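Long-range contacts in dTDP-4-dehydrorhamnose 3,5-epimerase (Elizabethkingia anophelis NUHP1, PDB 6C46), which probably catalyses the epimerisation at C3' and C5' of dTDP-4-dehydro-6-deoxy-glucose that yields dTDP-4-dehydro-beta-L-rhamnose on the route to dTDP-L-rhamnose: residues A[56-61]-A[135-140]; A[79-84]-A[116-121]; A[158-163]-A[183-188]; A[64-69]-A[154-159]. One frame throughout, in Å; residues are numbered along the deposited sequence. Where two conformers were deposited one is given.

Interaction 1. Residues A[56-61]-A[135-140]; sequences DNISKS and TAVFSY
Asn-57 and Tyr-140 face each other as a hydrogen-bonded antiparallel pair, and two more such pairs follow, Ser-59 with Phe-138 and Ser-61 with Ala-136. The tightest of the six backbone bonds runs from Phe-138 N to Ser-59 O, 2.7 Å long and nearly straight at the hydrogen (172°). Asn-57 adds a weak side-chain bond, ND2 to Tyr-140 O at 3.4 Å, while the same nitrogen is also held by Gln-55.

CH-pi packing joins the first pair: Asn-57 CB sits 3.6 Å from the centroid of the Tyr-140 ring, over one face, with amide and ring planes 34° apart. The tyrosine CG stands between the backbone N and carbonyl carbon (chi1 56°), bringing one face of the ring against Asn-57 on the facing strand. These strands belong to the cupin-type beta fold of the family, and Tyr-140 is the predicted proton donor. Beyond 56-61 the sheet runs on into a strand of the second subunit, whose Lys-141 forms a salt bridge with Asp-56.

Apolar contacts gather on the face of Ile-58 and Val-137, where CG2 of the former meets CG1 of the latter at 3.7 Å; the aliphatic stem of Lys-60 crosses Val-137 CG2.

One water donates to Asn-57 O and bonds Ser-139 OG, and another bonds Ser-59 OG, 2.9 Å away, and Ser-61 OG, and reaches across by a weak bond to Ala-136 O.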
loop_
_atom_site.group_PDB
_atom_site.type_symbol
_atom_site.label_atom_id
_atom_site.label_comp_id
_atom_site.label_asym_id
_atom_site.label_seq_id
_atom_site.Cartn_x
_atom_site.Cartn_y
_atom_site.Cartn_z
ATOM N N ASP A 56 -4.322 0.479 6.363
ATOM C CA ASP A 56 -2.919 0.380 5.965
ATOM C C ASP A 56 -2.082 1.152 6.967
ATOM O O ASP A 56 -2.405 2.302 7.278
ATOM C CB ASP A 56 -2.684 0.963 4.563
ATOM C CG ASP A 56 -3.570 0.329 3.507
ATOM O OD1 ASP A 56 -4.208 -0.704 3.802
ATOM O OD2 ASP A 56 -3.636 0.866 2.382
ATOM N N ASN A 57 -0.990 0.536 7.441
ATOM C CA ASN A 57 -0.132 1.128 8.458
ATOM C C ASN A 57 1.307 1.107 7.967
ATOM O O ASN A 57 1.720 0.185 7.258
ATOM C CB ASN A 57 -0.222 0.352 9.781
ATOM C CG ASN A 57 -1.656 0.129 10.221
ATOM O OD1 ASN A 57 -2.274 1.026 10.762
ATOM N ND2 ASN A 57 -2.186 -1.082 9.989
ATOM N N ILE A 58 2.071 2.111 8.375
ATOM C CA ILE A 58 3.469 2.249 7.987
ATOM C C ILE A 58 4.303 2.481 9.236
ATOM O O ILE A 58 3.938 3.295 10.093
ATOM C CB ILE A 58 3.671 3.420 6.999
ATOM C CG1 ILE A 58 2.867 3.194 5.709
ATOM C CG2 ILE A 58 5.150 3.595 6.670
ATOM C CD1 ILE A 58 3.440 2.056 4.830
ATOM N N SER A 59 5.459 1.822 9.314
ATOM C CA SER A 59 6.419 2.194 10.342
ATOM C C SER A 59 7.822 2.190 9.757
ATOM O O SER A 59 8.114 1.452 8.817
ATOM C CB SER A 59 6.332 1.254 11.551
ATOM O OG SER A 59 6.726 -0.036 11.182
ATOM N N LYS A 60 8.672 3.050 10.309
ATOM C CA LYS A 60 10.094 3.095 10.001
ATOM C C LYS A 60 10.834 2.909 11.311
ATOM O O LYS A 60 10.507 3.582 12.296
ATOM C CB LYS A 60 10.487 4.423 9.362
ATOM C CG LYS A 60 12.013 4.599 9.167
ATOM C CD LYS A 60 12.334 5.726 8.183
ATOM C CE LYS A 60 13.823 6.015 8.132
ATOM N NZ LYS A 60 14.137 7.130 7.194
ATOM N N SER A 61 11.813 1.997 11.328
ATOM C CA SER A 61 12.543 1.658 12.549
ATOM C C SER A 61 13.990 1.382 12.187
ATOM O O SER A 61 14.318 1.112 11.027
ATOM C CB SER A 61 11.938 0.432 13.262
ATOM O OG SER A 61 10.520 0.452 13.216
ATOM N N THR A 135 18.049 1.004 8.528
ATOM C CA THR A 135 16.665 1.344 8.844
ATOM C C THR A 135 15.782 0.618 7.843
ATOM O O THR A 135 16.248 0.180 6.789
ATOM C CB THR A 135 16.360 2.854 8.755
ATOM O OG1 THR A 135 16.457 3.272 7.387
ATOM C CG2 THR A 135 17.328 3.680 9.581
ATOM N N ALA A 136 14.497 0.493 8.173
ATOM C CA ALA A 136 13.568 -0.148 7.256
ATOM C C ALA A 136 12.193 0.482 7.395
ATOM O O ALA A 136 11.783 0.868 8.494
ATOM C CB ALA A 136 13.451 -1.652 7.503
ATOM N N VAL A 137 11.476 0.567 6.274
ATOM C CA VAL A 137 10.081 0.992 6.273
ATOM C C VAL A 137 9.231 -0.253 6.046
ATOM O O VAL A 137 9.461 -1.024 5.100
ATOM C CB VAL A 137 9.804 2.095 5.231
ATOM C CG1 VAL A 137 8.316 2.439 5.183
ATOM C CG2 VAL A 137 10.553 3.367 5.626
ATOM N N PHE A 138 8.302 -0.487 6.968
ATOM C CA PHE A 138 7.502 -1.702 7.028
ATOM C C PHE A 138 6.057 -1.322 6.753
ATOM O O PHE A 138 5.557 -0.355 7.327
ATOM C CB PHE A 138 7.627 -2.353 8.417
ATOM C CG PHE A 138 6.908 -3.685 8.555
ATOM C CD1 PHE A 138 7.458 -4.848 8.007
ATOM C CD2 PHE A 138 5.735 -3.790 9.309
ATOM C CE1 PHE A 138 6.824 -6.088 8.175
ATOM C CE2 PHE A 138 5.093 -5.046 9.478
ATOM C CZ PHE A 138 5.655 -6.188 8.892
ATOM N N SER A 139 5.391 -2.070 5.888
ATOM C CA SER A 139 4.003 -1.794 5.525
ATOM C C SER A 139 3.144 -2.975 5.949
ATOM O O SER A 139 3.481 -4.128 5.657
ATOM C CB SER A 139 3.884 -1.557 4.016
ATOM O OG SER A 139 2.580 -1.851 3.544
ATOM N N TYR A 140 2.047 -2.710 6.650
ATOM C CA TYR A 140 1.125 -3.807 6.916
ATOM C C TYR A 140 -0.307 -3.345 6.715
ATOM O O TYR A 140 -0.714 -2.306 7.238
ATOM C CB TYR A 140 1.329 -4.430 8.305
ATOM C CG TYR A 140 1.261 -3.566 9.537
ATOM C CD1 TYR A 140 0.191 -3.693 10.424
ATOM C CD2 TYR A 140 2.286 -2.683 9.865
ATOM C CE1 TYR A 140 0.116 -2.942 11.573
ATOM C CE2 TYR A 140 2.224 -1.926 11.011
ATOM C CZ TYR A 140 1.135 -2.059 11.865
ATOM O OH TYR A 140 1.063 -1.309 13.012
HETATM O O HOH W 1 0.372 -0.029 4.353
HETATM O O HOH W 2 9.625 -0.346 10.771
#

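Interaction 2. Residues A[79-84]-A[116-121]; sequences AKLVSC and KLQFYV
Val-121 N donates to Lys-80 O over 2.8 Å and almost straight (174° at the hydrogen), and Lys-80 N returns a bond to Val-121 O of equal length. Two residues along, Val-82 and Phe-119 repeat the reciprocal pattern, which makes 80-84 and 118-121 neighbouring antiparallel strands of the six-stranded sheet in this cupin-family fold.

On the face carrying Val-82 and Phe-119 the two side chains lie alongside each other and point the same way. Val-82 CG2 packs 3.7 Å from Phe-119 CB and comes to the ring at its edge, near the ring plane. Through CG1, Val-82 also touches Tyr-140, the predicted proton donor.

The other face carries Leu-81, whose CD2 lies 3.5 Å from Gln-118 OE1. Leu-81 CD1 rests against Tyr-120 CB, and Ala-79 CB sits beside the far end of the tyrosine, 3.8 Å from CE1. Phe-43 meets the Tyr-120 ring edge-to-face.

Past the last backbone bond, a water accepts from Cys-84 N and lies 2.7 Å from Leu-117 O. Gln-118 NE2 is held by Lys-37 O, so the amide nitrogen of this buried side chain is tied to strand 32-39, while backbone bonds and hydrocarbon hold the pair itself together.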
loop_
_atom_site.group_PDB
_atom_site.type_symbol
_atom_site.label_atom_id
_atom_site.label_comp_id
_atom_site.label_asym_id
_atom_site.label_seq_id
_atom_site.Cartn_x
_atom_site.Cartn_y
_atom_site.Cartn_z
ATOM N N ALA A 79 -6.210 -10.265 9.934
ATOM C CA ALA A 79 -5.285 -10.783 8.936
ATOM C C ALA A 79 -4.397 -9.640 8.466
ATOM O O ALA A 79 -4.851 -8.495 8.381
ATOM C CB ALA A 79 -6.041 -11.397 7.745
ATOM N N LYS A 80 -3.122 -9.948 8.177
ATOM C CA LYS A 80 -2.123 -8.943 7.838
ATOM C C LYS A 80 -1.433 -9.315 6.534
ATOM O O LYS A 80 -1.031 -10.465 6.354
ATOM C CB LYS A 80 -1.089 -8.792 8.960
ATOM C CG LYS A 80 -1.716 -8.277 10.271
ATOM C CD LYS A 80 -0.823 -8.509 11.497
ATOM C CE LYS A 80 -1.539 -8.093 12.797
ATOM N NZ LYS A 80 -0.824 -8.603 14.049
ATOM N N LEU A 81 -1.308 -8.345 5.628
ATOM C CA LEU A 81 -0.536 -8.497 4.397
ATOM C C LEU A 81 0.631 -7.539 4.519
ATOM O O LEU A 81 0.436 -6.320 4.502
ATOM C CB LEU A 81 -1.380 -8.172 3.168
ATOM C CG LEU A 81 -0.699 -8.395 1.822
ATOM C CD1 LEU A 81 -0.318 -9.860 1.620
ATOM C CD2 LEU A 81 -1.666 -7.918 0.739
ATOM N N VAL A 82 1.833 -8.075 4.676
ATOM C CA VAL A 82 2.947 -7.244 5.096
ATOM C C VAL A 82 4.039 -7.259 4.040
ATOM O O VAL A 82 4.210 -8.232 3.295
ATOM C CB VAL A 82 3.485 -7.702 6.477
ATOM C CG1 VAL A 82 2.371 -7.717 7.511
ATOM C CG2 VAL A 82 4.050 -9.096 6.401
ATOM N N SER A 83 4.773 -6.152 3.962
ATOM C CA SER A 83 5.900 -6.066 3.044
ATOM C C SER A 83 6.838 -4.988 3.544
ATOM O O SER A 83 6.530 -4.242 4.472
ATOM C CB SER A 83 5.447 -5.780 1.604
ATOM O OG SER A 83 4.712 -4.555 1.529
ATOM N N CYS A 84 8.002 -4.918 2.913
ATOM C CA CYS A 84 9.028 -3.968 3.302
ATOM C C CYS A 84 9.249 -3.022 2.132
ATOM O O CYS A 84 9.575 -3.470 1.030
ATOM C CB CYS A 84 10.311 -4.706 3.691
ATOM S SG CYS A 84 11.651 -3.620 4.067
ATOM N N LYS A 116 10.548 -7.404 -3.063
ATOM C CA LYS A 116 9.163 -7.045 -3.370
ATOM C C LYS A 116 8.156 -8.086 -2.895
ATOM O O LYS A 116 6.981 -8.058 -3.302
ATOM C CB LYS A 116 8.980 -6.804 -4.872
ATOM C CG LYS A 116 9.965 -5.808 -5.454
ATOM C CD LYS A 116 9.750 -5.660 -6.988
ATOM C CE LYS A 116 10.829 -4.800 -7.648
ATOM N NZ LYS A 116 12.196 -5.372 -7.549
ATOM N N LEU A 117 8.564 -8.978 -1.999
ATOM C CA LEU A 117 7.649 -10.005 -1.526
ATOM C C LEU A 117 6.619 -9.445 -0.544
ATOM O O LEU A 117 6.869 -8.486 0.191
ATOM C CB LEU A 117 8.437 -11.133 -0.845
ATOM C CG LEU A 117 9.384 -11.913 -1.781
ATOM C CD1 LEU A 117 10.221 -13.000 -1.024
ATOM C CD2 LEU A 117 8.587 -12.554 -2.910
ATOM N N GLN A 118 5.455 -10.086 -0.507
ATOM C CA GLN A 118 4.475 -9.836 0.536
ATOM C C GLN A 118 4.174 -11.143 1.253
ATOM O O GLN A 118 4.223 -12.221 0.657
ATOM C CB GLN A 118 3.178 -9.290 -0.029
ATOM C CG GLN A 118 3.336 -7.982 -0.794
ATOM C CD GLN A 118 2.096 -7.750 -1.607
ATOM O OE1 GLN A 118 1.146 -7.160 -1.121
ATOM N NE2 GLN A 118 2.071 -8.291 -2.833
ATOM N N PHE A 119 3.780 -11.023 2.513
ATOM C CA PHE A 119 3.565 -12.169 3.390
ATOM C C PHE A 119 2.156 -12.018 3.941
ATOM O O PHE A 119 1.829 -10.976 4.526
ATOM C CB PHE A 119 4.627 -12.158 4.498
ATOM C CG PHE A 119 4.652 -13.384 5.391
ATOM C CD1 PHE A 119 5.034 -13.259 6.724
ATOM C CD2 PHE A 119 4.381 -14.641 4.902
ATOM C CE1 PHE A 119 5.117 -14.384 7.563
ATOM C CE2 PHE A 119 4.453 -15.758 5.724
ATOM C CZ PHE A 119 4.816 -15.627 7.065
ATOM N N TYR A 120 1.300 -13.007 3.689
ATOM C CA TYR A 120 -0.087 -12.974 4.160
ATOM C C TYR A 120 -0.196 -13.820 5.421
ATOM O O TYR A 120 0.030 -15.029 5.374
ATOM C CB TYR A 120 -1.079 -13.494 3.110
ATOM C CG TYR A 120 -2.486 -13.641 3.687
ATOM C CD1 TYR A 120 -3.282 -12.519 3.912
ATOM C CD2 TYR A 120 -3.005 -14.896 4.046
ATOM C CE1 TYR A 120 -4.555 -12.637 4.462
ATOM C CE2 TYR A 120 -4.294 -15.026 4.613
ATOM C CZ TYR A 120 -5.055 -13.888 4.805
ATOM O OH TYR A 120 -6.316 -13.961 5.356
ATOM N N VAL A 121 -0.558 -13.184 6.532
ATOM C CA VAL A 121 -0.655 -13.766 7.866
ATOM C C VAL A 121 -2.140 -13.816 8.233
ATOM O O VAL A 121 -2.757 -12.757 8.462
ATOM C CB VAL A 121 0.119 -12.925 8.896
ATOM C CG1 VAL A 121 0.079 -13.593 10.245
ATOM C CG2 VAL A 121 1.574 -12.683 8.453
HETATM O O HOH W 3 8.867 -6.742 0.739
#

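Interaction 3. Residues A[158-163]-A[183-188]; sequences DSDLSI and AFKDKN
Asp-158 OD1 takes the backbone N-H of Phe-184 at 2.7 Å, the one direct hydrogen bond between 158-163 and 183-188. The donor comes from well above the carboxylate plane, 56° out of it. Close by, Leu-161 CD2 sits over the centre of one face of the Phe-184 ring, 4.1 Å from the centroid, a CH-pi contact in which the two side chains cross at about a right angle. Asp-160 CB approaches CD2 of the same ring.

A water stitches the first shell together: it donates to Asp-158 OD1 at 2.6 Å and to Asp-160 OD2 at 2.8 Å, and accepts from Lys-185 N. In the fold, this surface contact joins the C-terminal tail to the loop after strand 151-153.

The carboxylate of Asp-158 is fixed from within its own segment by an Asx motif. Leu-161 N donates to the anti lone pair of OD2 at 3.0 Å, and a weak bond from Asp-160 N reaches the same oxygen. With CG anti to the backbone N (chi1 180°), the carboxylate extends from the turn to Phe-184, the first residue of the 3-10 segment 184-186.

Further out, Leu-161 packs on Leu-69 of strand 66-72 and on Cys-106 of strand 106-112. Phe-184 leans on Val-154 and Leu-96.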
loop_
_atom_site.group_PDB
_atom_site.type_symbol
_atom_site.label_atom_id
_atom_site.label_comp_id
_atom_site.label_asym_id
_atom_site.label_seq_id
_atom_site.Cartn_x
_atom_site.Cartn_y
_atom_site.Cartn_z
ATOM N N ASP A 158 10.068 -16.829 23.316
ATOM C CA ASP A 158 9.500 -17.969 24.021
ATOM C C ASP A 158 10.270 -19.242 23.683
ATOM O O ASP A 158 10.531 -19.526 22.513
ATOM C CB ASP A 158 8.034 -18.104 23.603
ATOM C CG ASP A 158 7.342 -19.264 24.272
ATOM O OD1 ASP A 158 6.724 -19.057 25.343
ATOM O OD2 ASP A 158 7.427 -20.379 23.712
ATOM N N SER A 159 10.659 -19.997 24.719
ATOM C CA SER A 159 11.491 -21.187 24.517
ATOM C C SER A 159 10.733 -22.346 23.869
ATOM O O SER A 159 11.367 -23.208 23.247
ATOM C CB SER A 159 12.099 -21.635 25.849
ATOM O OG SER A 159 11.078 -21.966 26.770
ATOM N N ASP A 160 9.405 -22.399 23.994
ATOM C CA ASP A 160 8.658 -23.431 23.283
ATOM C C ASP A 160 8.665 -23.180 21.779
ATOM O O ASP A 160 8.805 -24.123 20.991
ATOM C CB ASP A 160 7.223 -23.515 23.803
ATOM C CG ASP A 160 7.137 -24.095 25.218
ATOM O OD1 ASP A 160 8.029 -24.858 25.617
ATOM O OD2 ASP A 160 6.155 -23.819 25.923
ATOM N N LEU A 161 8.535 -21.915 21.357
ATOM C CA LEU A 161 8.551 -21.620 19.929
ATOM C C LEU A 161 9.963 -21.641 19.365
ATOM O O LEU A 161 10.157 -22.020 18.202
ATOM C CB LEU A 161 7.922 -20.258 19.668
ATOM C CG LEU A 161 6.488 -20.112 20.167
ATOM C CD1 LEU A 161 5.956 -18.733 19.799
ATOM C CD2 LEU A 161 5.629 -21.229 19.573
ATOM N N SER A 162 10.939 -21.218 20.163
ATOM C CA SER A 162 12.345 -21.194 19.757
ATOM C C SER A 162 12.532 -20.541 18.383
ATOM O O SER A 162 13.177 -21.088 17.491
ATOM C CB SER A 162 12.930 -22.608 19.782
ATOM O OG SER A 162 14.335 -22.590 19.610
ATOM N N ILE A 163 11.972 -19.342 18.217
ATOM C CA ILE A 163 12.091 -18.643 16.942
ATOM C C ILE A 163 13.518 -18.146 16.736
ATOM O O ILE A 163 14.142 -17.597 17.652
ATOM C CB ILE A 163 11.090 -17.480 16.879
ATOM C CG1 ILE A 163 9.669 -18.029 16.904
ATOM C CG2 ILE A 163 11.340 -16.606 15.629
ATOM C CD1 ILE A 163 8.642 -16.970 17.279
ATOM N N ALA A 183 4.305 -15.782 28.089
ATOM C CA ALA A 183 4.789 -16.944 27.348
ATOM C C ALA A 183 3.686 -17.540 26.474
ATOM O O ALA A 183 2.484 -17.342 26.703
ATOM C CB ALA A 183 5.310 -18.017 28.329
ATOM N N PHE A 184 4.116 -18.290 25.456
ATOM C CA PHE A 184 3.177 -18.995 24.581
ATOM C C PHE A 184 2.239 -19.894 25.383
ATOM O O PHE A 184 1.029 -19.915 25.141
ATOM C CB PHE A 184 3.985 -19.788 23.534
ATOM C CG PHE A 184 3.213 -20.860 22.807
ATOM C CD1 PHE A 184 2.274 -20.556 21.848
ATOM C CD2 PHE A 184 3.459 -22.200 23.095
ATOM C CE1 PHE A 184 1.579 -21.589 21.170
ATOM C CE2 PHE A 184 2.786 -23.220 22.436
ATOM C CZ PHE A 184 1.845 -22.916 21.474
ATOM N N LYS A 185 2.761 -20.594 26.392
ATOM C CA LYS A 185 1.914 -21.523 27.135
ATOM C C LYS A 185 0.896 -20.809 28.007
ATOM O O LYS A 185 -0.065 -21.440 28.453
ATOM C CB LYS A 185 2.760 -22.457 28.006
ATOM C CG LYS A 185 3.090 -23.776 27.370
ATOM C CD LYS A 185 3.849 -24.662 28.347
ATOM C CE LYS A 185 5.098 -23.966 28.888
ATOM N NZ LYS A 185 5.812 -24.822 29.887
ATOM N N ASP A 186 1.082 -19.512 28.265
ATOM C CA ASP A 186 0.121 -18.761 29.067
ATOM C C ASP A 186 -1.125 -18.373 28.285
ATOM O O ASP A 186 -2.103 -17.921 28.892
ATOM C CB ASP A 186 0.735 -17.468 29.604
ATOM C CG ASP A 186 1.732 -17.695 30.721
ATOM O OD1 ASP A 186 1.882 -18.839 31.203
ATOM O OD2 ASP A 186 2.350 -16.692 31.132
ATOM N N LYS A 187 -1.093 -18.491 26.966
ATOM C CA LYS A 187 -2.268 -18.308 26.117
ATOM C C LYS A 187 -2.884 -16.915 26.261
ATOM O O LYS A 187 -4.073 -16.760 26.521
ATOM C CB LYS A 187 -3.303 -19.399 26.398
ATOM C CG LYS A 187 -2.780 -20.784 26.012
ATOM C CD LYS A 187 -3.752 -21.885 26.382
ATOM C CE LYS A 187 -3.252 -23.251 25.912
ATOM N NZ LYS A 187 -4.254 -24.324 26.192
ATOM N N ASN A 188 -2.065 -15.889 26.026
ATOM C CA ASN A 188 -2.593 -14.522 25.948
ATOM C C ASN A 188 -3.080 -14.238 24.525
ATOM O O ASN A 188 -2.641 -13.313 23.839
ATOM C CB ASN A 188 -1.544 -13.499 26.381
ATOM C CG ASN A 188 -2.109 -12.103 26.424
ATOM O OD1 ASN A 188 -3.279 -11.928 26.767
ATOM N ND2 ASN A 188 -1.306 -11.106 26.050
HETATM O O HOH W 4 5.588 -21.136 26.452
#

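Interaction 4. Residues A[64-69]-A[154-159]; sequences GVLRGL and VKFNDS
The Phe-156 side chain is set by a chi1 of 75°, which puts CG between the backbone N and the carbonyl carbon, and Leu-66 reaches toward it with CG trans to its own N (chi1 -166°). Both leucine methyls then meet the same ring carbon: CD1 is 3.7 Å from Phe-156 CD2, and CD2 is 3.8 Å from it.

Two backbone bonds tie Leu-69 to Val-154. Leu-69 N donates to Val-154 O at 3.1 Å, and Val-154 N donates back to Leu-69 O at 3.0 Å. Leu-69 follows a cis peptide bond. Its CB lies 4.1 Å from Val-154 CB, while CD1 reaches along the loop to Phe-156 CA.

A water donates to Gly-68 O at 2.7 Å and accepts from Phe-156 N. It lies in the plane of the Phe-156 ring, at its edge. From there the loop bends away in a type I turn, Lys-155 to Asp-158.

Trp-165 meets Phe-156 edge-to-face and also bonds its carbonyl oxygen. In the five-stranded sheet of this cupin-type fold, strand 66-72, which goes on to His-70, the predicted proton acceptor, lies between strands 125-131 and 151-153, and Asp-178 of helix 176-179 accepts from Gly-68 N.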
loop_
_atom_site.group_PDB
_atom_site.type_symbol
_atom_site.label_atom_id
_atom_site.label_comp_id
_atom_site.label_asym_id
_atom_site.label_seq_id
_atom_site.Cartn_x
_atom_site.Cartn_y
_atom_site.Cartn_z
ATOM N N GLY A 64 17.806 -3.638 14.279
ATOM C CA GLY A 64 17.692 -4.383 15.519
ATOM C C GLY A 64 16.394 -4.170 16.259
ATOM O O GLY A 64 16.082 -4.939 17.182
ATOM N N VAL A 65 15.619 -3.160 15.879
ATOM C CA VAL A 65 14.290 -3.013 16.455
ATOM C C VAL A 65 13.480 -4.257 16.124
ATOM O O VAL A 65 13.375 -4.660 14.955
ATOM C CB VAL A 65 13.621 -1.733 15.952
ATOM C CG1 VAL A 65 12.125 -1.762 16.292
ATOM C CG2 VAL A 65 14.324 -0.493 16.611
ATOM N N LEU A 66 12.942 -4.892 17.160
ATOM C CA LEU A 66 12.161 -6.120 17.038
ATOM C C LEU A 66 10.811 -5.872 17.693
ATOM O O LEU A 66 10.757 -5.479 18.860
ATOM C CB LEU A 66 12.903 -7.281 17.705
ATOM C CG LEU A 66 12.454 -8.735 17.434
ATOM C CD1 LEU A 66 13.564 -9.682 17.824
ATOM C CD2 LEU A 66 11.167 -9.091 18.164
ATOM N N ARG A 67 9.725 -6.038 16.930
ATOM C CA ARG A 67 8.366 -5.811 17.414
ATOM C C ARG A 67 7.568 -7.107 17.311
ATOM O O ARG A 67 7.506 -7.701 16.241
ATOM C CB ARG A 67 7.671 -4.711 16.598
ATOM C CG ARG A 67 8.388 -3.350 16.650
ATOM C CD ARG A 67 7.624 -2.341 17.493
ATOM N NE ARG A 67 8.242 -1.016 17.494
ATOM C CZ ARG A 67 8.840 -0.469 18.548
ATOM N NH1 ARG A 67 8.912 -1.142 19.688
ATOM N NH2 ARG A 67 9.371 0.746 18.458
ATOM N N GLY A 68 6.941 -7.525 18.412
ATOM C CA GLY A 68 6.085 -8.709 18.386
ATOM C C GLY A 68 6.221 -9.544 19.646
ATOM O O GLY A 68 6.912 -9.115 20.574
ATOM N N LEU A 69 5.569 -10.708 19.726
ATOM C CA LEU A 69 4.620 -11.193 18.738
ATOM C C LEU A 69 3.250 -10.649 19.101
ATOM O O LEU A 69 2.861 -10.762 20.254
ATOM C CB LEU A 69 4.618 -12.734 18.717
ATOM C CG LEU A 69 5.965 -13.323 18.284
ATOM C CD1 LEU A 69 6.120 -14.764 18.793
ATOM C CD2 LEU A 69 6.093 -13.247 16.741
ATOM N N VAL A 154 2.536 -12.805 22.429
ATOM C CA VAL A 154 3.363 -13.952 22.794
ATOM C C VAL A 154 4.800 -13.461 22.875
ATOM O O VAL A 154 5.268 -12.764 21.968
ATOM C CB VAL A 154 3.242 -15.097 21.762
ATOM C CG1 VAL A 154 4.167 -16.247 22.134
ATOM C CG2 VAL A 154 1.809 -15.580 21.671
ATOM N N LYS A 155 5.487 -13.786 23.971
ATOM C CA LYS A 155 6.892 -13.409 24.124
ATOM C C LYS A 155 7.723 -13.854 22.912
ATOM O O LYS A 155 7.723 -15.031 22.544
ATOM C CB LYS A 155 7.433 -14.045 25.412
ATOM C CG LYS A 155 8.871 -13.647 25.776
ATOM C CD LYS A 155 8.974 -12.146 25.961
ATOM C CE LYS A 155 10.333 -11.728 26.513
ATOM N NZ LYS A 155 10.593 -12.218 27.878
ATOM N N PHE A 156 8.435 -12.905 22.294
ATOM C CA PHE A 156 9.094 -13.175 21.011
ATOM C C PHE A 156 10.114 -14.312 21.110
ATOM O O PHE A 156 10.259 -15.104 20.165
ATOM C CB PHE A 156 9.777 -11.900 20.497
ATOM C CG PHE A 156 11.048 -11.556 21.231
ATOM C CD1 PHE A 156 11.010 -11.028 22.526
ATOM C CD2 PHE A 156 12.292 -11.750 20.624
ATOM C CE1 PHE A 156 12.199 -10.726 23.213
ATOM C CE2 PHE A 156 13.485 -11.443 21.300
ATOM C CZ PHE A 156 13.437 -10.927 22.604
ATOM N N ASN A 157 10.809 -14.434 22.241
ATOM C CA ASN A 157 11.846 -15.457 22.404
ATOM C C ASN A 157 11.377 -16.594 23.299
ATOM O O ASN A 157 12.181 -17.249 23.972
ATOM C CB ASN A 157 13.146 -14.836 22.918
ATOM C CG ASN A 157 12.984 -14.164 24.267
ATOM O OD1 ASN A 157 11.907 -14.178 24.861
ATOM N ND2 ASN A 157 14.048 -13.528 24.738
ATOM N N ASP A 158 10.068 -16.829 23.316
ATOM C CA ASP A 158 9.500 -17.969 24.021
ATOM C C ASP A 158 10.270 -19.242 23.683
ATOM O O ASP A 158 10.531 -19.526 22.513
ATOM C CB ASP A 158 8.034 -18.104 23.603
ATOM C CG ASP A 158 7.342 -19.264 24.272
ATOM O OD1 ASP A 158 6.724 -19.057 25.343
ATOM O OD2 ASP A 158 7.427 -20.379 23.712
ATOM N N SER A 159 10.659 -19.997 24.719
ATOM C CA SER A 159 11.491 -21.187 24.517
ATOM C C SER A 159 10.733 -22.346 23.869
ATOM O O SER A 159 11.367 -23.208 23.247
ATOM C CB SER A 159 12.099 -21.635 25.849
ATOM O OG SER A 159 11.078 -21.966 26.770
HETATM O O HOH W 5 7.485 -10.237 22.953
#

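Interactions 1 and 2 are neighbours in one sheet, their centres 11 Å apart: Ser-139 N is 2.8 Å from Ser-83 O, probably a hydrogen bond. Interactions 3 and 4 share Asp-158 and Ser-159 and form a second cluster, where Ile-163 CD1 packs 3.7 Å from Leu-69 CD1. Only the chain between 56-61 and 64-69 links the clusters; the centres of 1 and 4 are 17 Å apart, the nearest atoms of 2 and 4 about 7 Å. The predicted catalytic pair spans this division: Tyr-140 lies in interaction 1, and His-70 follows 64-69 of interaction 4, their side chains about 7 Å apart. The Lys-80 side chain of interaction 2 lies about 5 Å from that of His-70.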